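Side-chain contacts in AncCDT-1 (Synthetic construct, PDB 5T0W), which binds amino acids as a periplasmic-type solute-binding protein, here holding arginine in the cleft between its two lobes, and represents an ancestral precursor of cyclohexadienyl dehydratase: residues 36-39 with 45-48; 57-62 with 221-226; 77-82 with 97-102; 89-94 with 141-146. One frame throughout, in Å; residues are numbered along the deposited sequence.

Overall arrangement
Contact 4 lies at the arginine pocket, where the 89-94 loop of one lobe meets the start of helix 143-151 in the other. The remaining three belong to the first of these lobes. Contact 3 is its closest neighbour, with centres 14 Å apart, and touches it directly: Phe102 CZ packs on Met90 CE at 3.5 Å. Contact 1, a small hairpin, reaches the pocket through Phe36, which rests on Gly89, while the side chain of Ser37 comes within about 5 Å of the bound arginine. Contact 2 is the most remote, its centre 25 Å from that of contact 4, but Leu221 links it to Asp101 and Phe102 of contact 3.

Contact 1: 36-39 with 45-48; sequences FSFK and YTGF
Thr46 O is gripped by two residues of 36-39: Phe38 N donates a hydrogen bond of 2.9 Å to it, almost in line with the C=O bond, and Ser37 CA adds a weaker CA-H...O contact. Thr46 N returns a bond to Phe38 O, making this the hydrogen-bonded pair of a two-stranded antiparallel beta hairpin. On the side of the hairpin that carries Phe38 and Thr46, a chi1 of 55° sets Phe38 CG between the backbone N and the carbonyl carbon and folds the ring across the neighbouring strand. Thr46 CG2 makes a CH-pi contact with that ring, 3.7 Å from its centroid, and Thr46 O lies above the same face nearer the rim. A beta-branched threonine suits the place because its methyl can point at an aromatic face. Gly47, at the N-cap of helix 48-60, has no CB, which would run into Phe36 O. The opposite side carries Lys39 and Tyr45, a non-hydrogen-bonded pair whose side chains run alongside each other. Lys39 bends at chi2 and chi4 over the phenol, giving a cation-pi contact between NZ and the ring centroid at 4.6 Å, while Lys39 CE lies 3.6 Å from Tyr45 CZ.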
loop_
_atom_site.group_PDB
_atom_site.type_symbol
_atom_site.label_atom_id
_atom_site.label_comp_id
_atom_site.label_asym_id
_atom_site.label_seq_id
_atom_site.Cartn_x
_atom_site.Cartn_y
_atom_site.Cartn_z
ATOM N N PHE A 36 2.093 -2.241 6.433
ATOM C CA PHE A 36 2.288 -3.179 5.321
ATOM C C PHE A 36 3.743 -3.548 5.121
ATOM O O PHE A 36 4.081 -4.735 5.094
ATOM C CB PHE A 36 1.715 -2.605 4.039
ATOM C CG PHE A 36 0.237 -2.555 4.028
ATOM C CD1 PHE A 36 -0.489 -3.675 3.680
ATOM C CD2 PHE A 36 -0.435 -1.398 4.399
ATOM C CE1 PHE A 36 -1.870 -3.664 3.692
ATOM C CE2 PHE A 36 -1.828 -1.363 4.407
ATOM C CZ PHE A 36 -2.538 -2.500 4.047
ATOM N N SER A 37 4.617 -2.548 5.010
ATOM C CA SER A 37 6.051 -2.816 5.008
ATOM C C SER A 37 6.844 -1.629 5.540
ATOM O O SER A 37 6.651 -0.476 5.115
ATOM C CB SER A 37 6.545 -3.175 3.614
ATOM O OG SER A 37 6.311 -2.105 2.751
ATOM N N PHE A 38 7.742 -1.919 6.470
ATOM C CA PHE A 38 8.519 -0.884 7.106
ATOM C C PHE A 38 9.748 -1.488 7.761
ATOM O O PHE A 38 10.066 -2.691 7.617
ATOM C CB PHE A 38 7.657 -0.078 8.081
ATOM C CG PHE A 38 6.969 -0.903 9.113
ATOM C CD1 PHE A 38 5.838 -1.619 8.795
ATOM C CD2 PHE A 38 7.444 -0.929 10.434
ATOM C CE1 PHE A 38 5.189 -2.369 9.759
ATOM C CE2 PHE A 38 6.805 -1.670 11.397
ATOM C CZ PHE A 38 5.676 -2.407 11.055
ATOM N N LYS A 39 10.513 -0.600 8.366
ATOM C CA LYS A 39 11.644 -0.992 9.174
ATOM C C LYS A 39 11.208 -0.985 10.612
ATOM O O LYS A 39 10.495 -0.085 11.043
ATOM C CB LYS A 39 12.790 0.003 8.973
ATOM C CG LYS A 39 13.225 0.196 7.521
ATOM C CD LYS A 39 13.293 -1.096 6.723
ATOM C CE LYS A 39 14.201 -0.921 5.504
ATOM N NZ LYS A 39 15.647 -0.849 5.867
ATOM N N TYR A 45 13.133 -5.513 7.990
ATOM C CA TYR A 45 11.926 -5.430 7.227
ATOM C C TYR A 45 10.841 -6.140 8.007
ATOM O O TYR A 45 11.050 -7.233 8.554
ATOM C CB TYR A 45 12.027 -6.021 5.826
ATOM C CG TYR A 45 12.702 -5.116 4.808
ATOM C CD1 TYR A 45 11.987 -4.118 4.165
ATOM C CD2 TYR A 45 14.041 -5.291 4.453
ATOM C CE1 TYR A 45 12.609 -3.294 3.229
ATOM C CE2 TYR A 45 14.665 -4.474 3.516
ATOM C CZ TYR A 45 13.947 -3.469 2.907
ATOM O OH TYR A 45 14.525 -2.647 1.925
ATOM N N THR A 46 9.689 -5.497 8.086
ATOM C CA THR A 46 8.627 -6.020 8.904
ATOM C C THR A 46 7.276 -5.479 8.438
ATOM O O THR A 46 7.193 -4.408 7.876
ATOM C CB THR A 46 8.904 -5.712 10.393
ATOM O OG1 THR A 46 7.883 -6.299 11.196
ATOM C CG2 THR A 46 8.934 -4.224 10.636
ATOM N N GLY A 47 6.226 -6.243 8.670
ATOM C CA GLY A 47 4.892 -5.864 8.223
ATOM C C GLY A 47 4.116 -7.031 7.649
ATOM O O GLY A 47 4.647 -8.124 7.471
ATOM N N PHE A 48 2.859 -6.757 7.305
ATOM C CA PHE A 48 1.942 -7.724 6.699
ATOM C C PHE A 48 2.471 -8.201 5.365
ATOM O O PHE A 48 2.566 -9.397 5.129
ATOM C CB PHE A 48 0.606 -7.036 6.523
ATOM C CG PHE A 48 -0.523 -7.936 6.099
ATOM C CD1 PHE A 48 -0.901 -9.007 6.852
ATOM C CD2 PHE A 48 -1.258 -7.641 4.958
ATOM C CE1 PHE A 48 -1.954 -9.803 6.469
ATOM C CE2 PHE A 48 -2.333 -8.424 4.583
ATOM C CZ PHE A 48 -2.674 -9.508 5.340
#

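Contact 2: 57-62 with 221-226; sequences AKELGV and LNWVNN
Glu59 meets Trp223 through the aliphatic part of its chain: its CG approaches the indole NE1 obliquely, 3.6 Å away. The chain leaves with CG opposite the backbone N (chi1 175°) and then bends at chi2, which turns the carboxylate nearly perpendicular to the ring, 88° from its plane. Glu59 O sits at the indole edge and in its plane, 3.9 Å from Trp223 CZ2. At Leu60, CD1 lies over one face of the indole; it is modelled too close to the ring, so its exact placement is doubtful. Leu60 also touches Leu16 and Ile19 of helix 15-22, and Trp223 rests on Leu16 as well. An alanine in place of Trp223 would take away the indole that Glu59 CG and Leu16 touch and would probably open a gap between the helices. Gly61 then takes a positive phi of 66°, easy for a residue without CB, and Val62 N bonds to Ala57 O. With Gly61 N bonded to Lys58 O, this is the Schellman motif that ends the helix, placed where the C-terminal turn meets helix 218-233 in one lobe of the periplasmic binding-protein fold.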
loop_
_atom_site.group_PDB
_atom_site.type_symbol
_atom_site.label_atom_id
_atom_site.label_comp_id
_atom_site.label_asym_id
_atom_site.label_seq_id
_atom_site.Cartn_x
_atom_site.Cartn_y
_atom_site.Cartn_z
ATOM N N ALA A 57 7.862 -17.052 -0.306
ATOM C CA ALA A 57 9.207 -17.584 -0.475
ATOM C C ALA A 57 9.330 -19.017 0.061
ATOM O O ALA A 57 9.770 -19.888 -0.663
ATOM C CB ALA A 57 10.197 -16.665 0.185
ATOM N N LYS A 58 8.911 -19.264 1.296
ATOM C CA LYS A 58 8.873 -20.631 1.839
ATOM C C LYS A 58 8.167 -21.609 0.880
ATOM O O LYS A 58 8.762 -22.594 0.449
ATOM C CB LYS A 58 8.203 -20.673 3.220
ATOM N N GLU A 59 6.930 -21.292 0.493
ATOM C CA GLU A 59 6.180 -22.067 -0.492
ATOM C C GLU A 59 7.030 -22.394 -1.727
ATOM O O GLU A 59 7.028 -23.520 -2.227
ATOM C CB GLU A 59 4.941 -21.271 -0.905
ATOM C CG GLU A 59 4.095 -21.862 -2.016
ATOM C CD GLU A 59 2.828 -22.540 -1.544
ATOM O OE1 GLU A 59 2.611 -22.726 -0.319
ATOM O OE2 GLU A 59 2.025 -22.887 -2.440
ATOM N N LEU A 60 7.753 -21.384 -2.209
ATOM C CA LEU A 60 8.591 -21.487 -3.409
ATOM C C LEU A 60 9.882 -22.289 -3.185
ATOM O O LEU A 60 10.622 -22.534 -4.137
ATOM C CB LEU A 60 8.987 -20.068 -3.871
ATOM C CG LEU A 60 8.527 -19.429 -5.181
ATOM C CD1 LEU A 60 7.267 -20.025 -5.731
ATOM C CD2 LEU A 60 8.342 -17.933 -4.971
ATOM N N GLY A 61 10.190 -22.624 -1.937
ATOM C CA GLY A 61 11.482 -23.229 -1.593
ATOM C C GLY A 61 12.698 -22.314 -1.794
ATOM O O GLY A 61 13.793 -22.780 -2.114
ATOM N N VAL A 62 12.536 -21.006 -1.578
ATOM C CA VAL A 62 13.641 -20.071 -1.787
ATOM C C VAL A 62 13.731 -19.006 -0.696
ATOM O O VAL A 62 12.836 -18.862 0.132
ATOM C CB VAL A 62 13.503 -19.359 -3.139
ATOM C CG1 VAL A 62 13.465 -20.373 -4.273
ATOM C CG2 VAL A 62 12.255 -18.466 -3.165
ATOM N N LEU A 221 1.677 -16.277 -11.774
ATOM C CA LEU A 221 0.367 -15.794 -11.315
ATOM C C LEU A 221 -0.462 -16.901 -10.672
ATOM O O LEU A 221 -1.018 -16.720 -9.593
ATOM C CB LEU A 221 -0.420 -15.160 -12.460
ATOM C CG LEU A 221 -1.757 -14.539 -12.046
ATOM C CD1 LEU A 221 -1.594 -13.606 -10.859
ATOM C CD2 LEU A 221 -2.418 -13.801 -13.206
ATOM N N ASN A 222 -0.530 -18.047 -11.347
ATOM C CA ASN A 222 -1.255 -19.214 -10.814
ATOM C C ASN A 222 -0.652 -19.681 -9.503
ATOM O O ASN A 222 -1.362 -20.022 -8.572
ATOM C CB ASN A 222 -1.260 -20.345 -11.822
ATOM C CG ASN A 222 -2.009 -19.979 -13.093
ATOM O OD1 ASN A 222 -2.797 -19.031 -13.122
ATOM N ND2 ASN A 222 -1.764 -20.738 -14.157
ATOM N N TRP A 223 0.673 -19.659 -9.440
ATOM C CA TRP A 223 1.378 -20.104 -8.249
ATOM C C TRP A 223 1.018 -19.212 -7.069
ATOM O O TRP A 223 0.560 -19.686 -6.018
ATOM C CB TRP A 223 2.876 -20.040 -8.494
ATOM C CG TRP A 223 3.633 -20.583 -7.404
ATOM C CD1 TRP A 223 3.794 -20.039 -6.163
ATOM C CD2 TRP A 223 4.358 -21.817 -7.413
ATOM N NE1 TRP A 223 4.589 -20.861 -5.401
ATOM C CE2 TRP A 223 4.940 -21.959 -6.148
ATOM C CE3 TRP A 223 4.575 -22.815 -8.380
ATOM C CZ2 TRP A 223 5.692 -23.044 -5.817
ATOM C CZ3 TRP A 223 5.335 -23.883 -8.048
ATOM C CH2 TRP A 223 5.893 -23.994 -6.778
ATOM N N VAL A 224 1.160 -17.909 -7.273
ATOM C CA VAL A 224 0.768 -16.939 -6.266
ATOM C C VAL A 224 -0.691 -17.174 -5.838
ATOM O O VAL A 224 -0.973 -17.290 -4.644
ATOM C CB VAL A 224 0.950 -15.490 -6.768
ATOM C CG1 VAL A 224 0.367 -14.488 -5.779
ATOM C CG2 VAL A 224 2.415 -15.191 -6.990
ATOM N N ASN A 225 -1.606 -17.255 -6.800
ATOM C CA ASN A 225 -2.999 -17.438 -6.443
ATOM C C ASN A 225 -3.208 -18.745 -5.698
ATOM O O ASN A 225 -3.953 -18.778 -4.733
ATOM C CB ASN A 225 -3.937 -17.348 -7.647
ATOM C CG ASN A 225 -4.152 -15.920 -8.101
ATOM O OD1 ASN A 225 -4.158 -14.975 -7.295
ATOM N ND2 ASN A 225 -4.270 -15.741 -9.401
ATOM N N ASN A 226 -2.549 -19.813 -6.130
ATOM C CA ASN A 226 -2.708 -21.062 -5.460
ATOM C C ASN A 226 -2.251 -20.916 -4.006
ATOM O O ASN A 226 -2.929 -21.378 -3.086
ATOM C CB ASN A 226 -1.895 -22.172 -6.159
ATOM C CG ASN A 226 -2.556 -22.684 -7.425
ATOM O OD1 ASN A 226 -3.772 -22.573 -7.601
ATOM N ND2 ASN A 226 -1.755 -23.292 -8.301
#

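Contact 3: 77-82 with 97-102; sequences ALQTGK and KKKVDF
The side-chain amide of Gln79 meets the peptide carbonyl of Lys99, and the two flat groups are not coplanar. Seen from the amide, the partner lies close to the plane, 15° out of it, and NE2 donates a hydrogen bond of 3.2 Å to Lys99 O. From the carbonyl, the donor comes from above, 41° out of the plane. The bond itself is moderately straight, with an N-H...O angle of 151°. Gln79 gets there because its chain runs extended beyond CG, carrying the amide away from the helix; a glutamine is long enough to span the gap and polar enough to lie at the surface. Its NE2 also sits 3.5 Å from Lys99 CB. Beneath this polar link is an apolar one: Leu78 CD2 meets Val100 CG1 at 3.7 Å, two branched side chains that fill the buried side of the joint. Gly81 has a positive phi and ends the helix in a Schellman motif, Lys82 N bonding to Ala77 O and Gly81 N to Leu78 O. The contact thus fastens the C-terminal end of helix 74-79 to the chain between helix 94-97 and strand 101-102, and both Leu78 and Val100 rest on Ala212 of strand 207-213.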
loop_
_atom_site.group_PDB
_atom_site.type_symbol
_atom_site.label_atom_id
_atom_site.label_comp_id
_atom_site.label_asym_id
_atom_site.label_seq_id
_atom_site.Cartn_x
_atom_site.Cartn_y
_atom_site.Cartn_z
ATOM N N ALA A 77 9.617 -0.223 -12.283
ATOM C CA ALA A 77 10.681 -1.055 -11.765
ATOM C C ALA A 77 10.331 -2.527 -11.975
ATOM O O ALA A 77 11.192 -3.325 -12.338
ATOM C CB ALA A 77 10.914 -0.772 -10.300
ATOM N N LEU A 78 9.058 -2.857 -11.786
ATOM C CA LEU A 78 8.594 -4.211 -11.945
ATOM C C LEU A 78 8.674 -4.607 -13.406
ATOM O O LEU A 78 9.261 -5.642 -13.737
ATOM C CB LEU A 78 7.145 -4.347 -11.478
ATOM C CG LEU A 78 6.479 -5.671 -11.843
ATOM C CD1 LEU A 78 7.186 -6.814 -11.154
ATOM C CD2 LEU A 78 5.005 -5.642 -11.517
ATOM N N GLN A 79 8.127 -3.756 -14.279
ATOM C CA GLN A 79 8.125 -4.021 -15.720
ATOM C C GLN A 79 9.520 -4.164 -16.323
ATOM O O GLN A 79 9.666 -4.826 -17.347
ATOM C CB GLN A 79 7.387 -2.931 -16.492
ATOM C CG GLN A 79 5.893 -3.083 -16.540
ATOM C CD GLN A 79 5.189 -1.813 -16.997
ATOM O OE1 GLN A 79 5.754 -0.710 -16.964
ATOM N NE2 GLN A 79 3.936 -1.959 -17.436
ATOM N N THR A 80 10.531 -3.537 -15.730
ATOM C CA THR A 80 11.908 -3.623 -16.265
ATOM C C THR A 80 12.740 -4.615 -15.467
ATOM O O THR A 80 13.950 -4.589 -15.526
ATOM C CB THR A 80 12.615 -2.241 -16.282
ATOM O OG1 THR A 80 12.751 -1.763 -14.938
ATOM C CG2 THR A 80 11.803 -1.228 -17.107
ATOM N N GLY A 81 12.084 -5.481 -14.720
ATOM C CA GLY A 81 12.761 -6.594 -14.092
ATOM C C GLY A 81 13.648 -6.286 -12.916
ATOM O O GLY A 81 14.593 -7.012 -12.664
ATOM N N LYS A 82 13.367 -5.225 -12.179
ATOM C CA LYS A 82 14.141 -4.940 -10.964
ATOM C C LYS A 82 13.801 -5.889 -9.825
ATOM O O LYS A 82 14.577 -6.039 -8.880
ATOM C CB LYS A 82 13.930 -3.497 -10.513
ATOM C CG LYS A 82 14.454 -2.482 -11.519
ATOM C CD LYS A 82 15.352 -1.475 -10.847
ATOM C CE LYS A 82 15.977 -0.570 -11.892
ATOM N NZ LYS A 82 17.162 -1.237 -12.521
ATOM N N LYS A 97 -4.220 -2.462 -14.013
ATOM C CA LYS A 97 -4.473 -3.777 -14.684
ATOM C C LYS A 97 -3.995 -3.802 -16.151
ATOM O O LYS A 97 -3.562 -4.845 -16.646
ATOM C CB LYS A 97 -5.967 -4.193 -14.593
ATOM C CG LYS A 97 -6.344 -4.875 -13.288
ATOM C CD LYS A 97 -7.852 -4.869 -13.051
ATOM C CE LYS A 97 -8.574 -6.145 -13.501
ATOM N NZ LYS A 97 -8.873 -7.058 -12.339
ATOM N N LYS A 98 -4.038 -2.648 -16.809
ATOM C CA LYS A 98 -3.533 -2.521 -18.174
ATOM C C LYS A 98 -2.028 -2.644 -18.264
ATOM O O LYS A 98 -1.507 -2.901 -19.333
ATOM C CB LYS A 98 -3.939 -1.173 -18.779
ATOM C CG LYS A 98 -5.441 -0.998 -18.943
ATOM C CD LYS A 98 -5.792 0.466 -19.190
ATOM C CE LYS A 98 -7.278 0.720 -19.161
ATOM N NZ LYS A 98 -8.034 -0.327 -19.915
ATOM N N LYS A 99 -1.321 -2.425 -17.165
ATOM C CA LYS A 99 0.132 -2.459 -17.187
ATOM C C LYS A 99 0.724 -3.733 -16.576
ATOM O O LYS A 99 1.784 -4.220 -17.001
ATOM C CB LYS A 99 0.676 -1.195 -16.494
ATOM C CG LYS A 99 0.590 0.051 -17.376
ATOM C CD LYS A 99 1.075 1.323 -16.701
ATOM C CE LYS A 99 -0.035 1.992 -15.901
ATOM N NZ LYS A 99 0.427 3.334 -15.413
ATOM N N VAL A 100 0.054 -4.279 -15.569
ATOM C CA VAL A 100 0.541 -5.471 -14.874
ATOM C C VAL A 100 -0.624 -6.373 -14.547
ATOM O O VAL A 100 -1.784 -5.983 -14.686
ATOM C CB VAL A 100 1.252 -5.104 -13.558
ATOM C CG1 VAL A 100 2.434 -4.193 -13.803
ATOM C CG2 VAL A 100 0.282 -4.428 -12.577
ATOM N N ASP A 101 -0.305 -7.578 -14.113
ATOM C CA ASP A 101 -1.304 -8.521 -13.669
ATOM C C ASP A 101 -1.330 -8.523 -12.154
ATOM O O ASP A 101 -0.299 -8.495 -11.500
ATOM C CB ASP A 101 -0.988 -9.946 -14.167
ATOM C CG ASP A 101 -1.423 -10.228 -15.618
ATOM O OD1 ASP A 101 -2.398 -9.631 -16.104
ATOM O OD2 ASP A 101 -0.727 -11.075 -16.256
ATOM N N PHE A 102 -2.521 -8.626 -11.587
ATOM C CA PHE A 102 -2.700 -8.735 -10.144
ATOM C C PHE A 102 -3.148 -10.112 -9.716
ATOM O O PHE A 102 -3.924 -10.770 -10.379
ATOM C CB PHE A 102 -3.744 -7.753 -9.683
ATOM C CG PHE A 102 -3.267 -6.364 -9.664
ATOM C CD1 PHE A 102 -2.549 -5.883 -8.572
ATOM C CD2 PHE A 102 -3.522 -5.531 -10.724
ATOM C CE1 PHE A 102 -2.122 -4.590 -8.540
ATOM C CE2 PHE A 102 -3.098 -4.236 -10.697
ATOM C CZ PHE A 102 -2.396 -3.769 -9.612
#

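Contact 4: 89-94 with 141-146; sequences GMTITP and GTTSEQ. With ARG (arginine), chain E.
Thr91 and Thr143 meet through their carbon atoms, Thr91 CB lying 3.7 Å from Thr143 CG2. The same methyl also touches Thr93 CG2 at 4.0 Å, so this one methyl lies against Thr91 and Thr93. Hydrogen bonds to the bound arginine carry most of the polar contact. Its amino N donates to Gly89 O at 2.8 Å and to Thr91 OG1 at 2.9 Å. Thr91 OG1 is turned to the ligand by a chi1 of -60°, which places it beside its own backbone N. The ligand carboxylate is held from both segments: Thr91 N bonds to OXT at 2.8 Å and nearly straight, 169°, whereas Thr143 N bonds to the other oxygen, O, at 3.0 Å. A water bridges Thr91 OG1 and Thr143 OG1. A valine in place of Thr143 would probably leave this water without its Thr143 partner and weaken the link between the segments, although the backbone N-H would remain. Thr142, the N-cap of helix 143-151, accepts a weak bond at OG1 from Glu145 N, and Glu145 OE1 in turn takes a bond from Gly141 N just before the helix. Ser88, Arg96, Gln139 and Asp181 add further bonds to the ligand. The chemistry implies that the amino acid's own charged groups join the lobes, its carboxylate probably stabilised by Arg96 and by the N-terminal end of helix 143-151.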
loop_
_atom_site.group_PDB
_atom_site.type_symbol
_atom_site.label_atom_id
_atom_site.label_comp_id
_atom_site.label_asym_id
_atom_site.label_seq_id
_atom_site.Cartn_x
_atom_site.Cartn_y
_atom_site.Cartn_z
ATOM N N GLY A 89 1.135 -3.023 -0.432
ATOM C CA GLY A 89 -0.165 -2.418 -0.196
ATOM C C GLY A 89 -0.809 -1.870 -1.442
ATOM O O GLY A 89 -1.417 -0.821 -1.400
ATOM N N MET A 90 -0.635 -2.573 -2.557
ATOM C CA MET A 90 -1.067 -2.064 -3.827
ATOM C C MET A 90 -2.530 -2.350 -4.168
ATOM O O MET A 90 -2.958 -3.481 -4.287
ATOM C CB MET A 90 -0.185 -2.610 -4.907
ATOM C CG MET A 90 -0.455 -1.971 -6.235
ATOM S SD MET A 90 0.854 -2.283 -7.372
ATOM C CE MET A 90 0.158 -1.529 -8.823
ATOM N N THR A 91 -3.300 -1.286 -4.302
ATOM C CA THR A 91 -4.680 -1.361 -4.729
ATOM C C THR A 91 -4.750 -1.813 -6.199
ATOM O O THR A 91 -3.973 -1.383 -7.021
ATOM C CB THR A 91 -5.334 0.022 -4.590
ATOM O OG1 THR A 91 -5.289 0.436 -3.224
ATOM C CG2 THR A 91 -6.755 -0.009 -5.051
ATOM N N ILE A 92 -5.705 -2.707 -6.494
ATOM C CA ILE A 92 -6.002 -3.153 -7.866
ATOM C C ILE A 92 -6.894 -2.108 -8.511
ATOM O O ILE A 92 -7.945 -1.827 -8.009
ATOM C CB ILE A 92 -6.722 -4.527 -7.898
ATOM C CG1 ILE A 92 -5.831 -5.601 -7.241
ATOM C CG2 ILE A 92 -7.047 -4.941 -9.321
ATOM C CD1 ILE A 92 -6.501 -6.914 -6.964
ATOM N N THR A 93 -6.438 -1.531 -9.614
ATOM C CA THR A 93 -7.232 -0.576 -10.343
ATOM C C THR A 93 -7.262 -0.921 -11.819
ATOM O O THR A 93 -6.357 -1.604 -12.318
ATOM C CB THR A 93 -6.712 0.873 -10.181
ATOM O OG1 THR A 93 -5.459 1.033 -10.859
ATOM C CG2 THR A 93 -6.593 1.259 -8.712
ATOM N N PRO A 94 -8.290 -0.447 -12.534
ATOM C CA PRO A 94 -8.372 -0.708 -13.981
ATOM C C PRO A 94 -7.139 -0.187 -14.704
ATOM O O PRO A 94 -6.501 -0.917 -15.472
ATOM C CB PRO A 94 -9.607 0.068 -14.407
ATOM C CG PRO A 94 -10.428 0.191 -13.168
ATOM C CD PRO A 94 -9.438 0.315 -12.044
ATOM N N GLY A 141 1.610 9.333 -6.596
ATOM C CA GLY A 141 1.329 8.098 -7.327
ATOM C C GLY A 141 0.449 7.050 -6.623
ATOM O O GLY A 141 0.520 5.884 -6.971
ATOM N N THR A 142 -0.394 7.467 -5.671
ATOM C CA THR A 142 -1.248 6.575 -4.949
ATOM C C THR A 142 -2.709 6.800 -5.289
ATOM O O THR A 142 -3.073 7.803 -5.867
ATOM C CB THR A 142 -1.093 6.736 -3.439
ATOM O OG1 THR A 142 -1.317 8.097 -3.083
ATOM C CG2 THR A 142 0.274 6.300 -2.947
ATOM N N THR A 143 -3.565 5.863 -4.873
ATOM C CA THR A 143 -5.006 6.001 -5.086
ATOM C C THR A 143 -5.569 7.172 -4.260
ATOM O O THR A 143 -6.596 7.743 -4.626
ATOM C CB THR A 143 -5.799 4.706 -4.765
ATOM O OG1 THR A 143 -5.596 4.323 -3.400
ATOM C CG2 THR A 143 -5.359 3.576 -5.648
ATOM N N SER A 144 -4.887 7.544 -3.186
ATOM C CA SER A 144 -5.293 8.684 -2.421
ATOM C C SER A 144 -5.078 9.970 -3.239
ATOM O O SER A 144 -5.887 10.894 -3.167
ATOM C CB SER A 144 -4.541 8.716 -1.084
ATOM O OG SER A 144 -4.710 7.512 -0.356
ATOM N N GLU A 145 -3.970 10.050 -3.981
ATOM C CA GLU A 145 -3.741 11.198 -4.869
ATOM C C GLU A 145 -4.886 11.296 -5.854
ATOM O O GLU A 145 -5.435 12.369 -6.053
ATOM C CB GLU A 145 -2.438 11.077 -5.672
ATOM C CG GLU A 145 -2.120 12.307 -6.523
ATOM C CD GLU A 145 -0.965 12.107 -7.463
ATOM O OE1 GLU A 145 -0.434 10.974 -7.549
ATOM O OE2 GLU A 145 -0.588 13.103 -8.146
ATOM N N GLN A 146 -5.206 10.165 -6.472
ATOM C CA GLN A 146 -6.227 10.121 -7.470
ATOM C C GLN A 146 -7.554 10.549 -6.836
ATOM O O GLN A 146 -8.317 11.292 -7.446
ATOM C CB GLN A 146 -6.396 8.714 -8.113
ATOM C CG GLN A 146 -6.742 8.766 -9.625
ATOM C CD GLN A 146 -7.740 7.692 -10.132
ATOM O OE1 GLN A 146 -7.400 6.506 -10.293
ATOM N NE2 GLN A 146 -8.963 8.127 -10.435
HETATM N N ARG E . -3.061 1.469 -1.650
HETATM C CA ARG E . -2.584 2.704 -2.288
HETATM C C ARG E . -2.203 2.372 -3.681
HETATM O O ARG E . -2.059 3.302 -4.476
HETATM C CB ARG E . -1.381 3.244 -1.573
HETATM C CG ARG E . -0.209 2.314 -1.688
HETATM C CD ARG E . 1.078 2.961 -1.181
HETATM N NE ARG E . 2.000 1.931 -0.732
HETATM C CZ ARG E . 3.243 2.168 -0.347
HETATM N NH1 ARG E . 4.019 1.164 0.080
HETATM N NH2 ARG E . 3.709 3.410 -0.375
HETATM O OXT ARG E . -2.018 1.183 -4.008
HETATM O O HOH W 1 -7.216 2.709 -2.389
#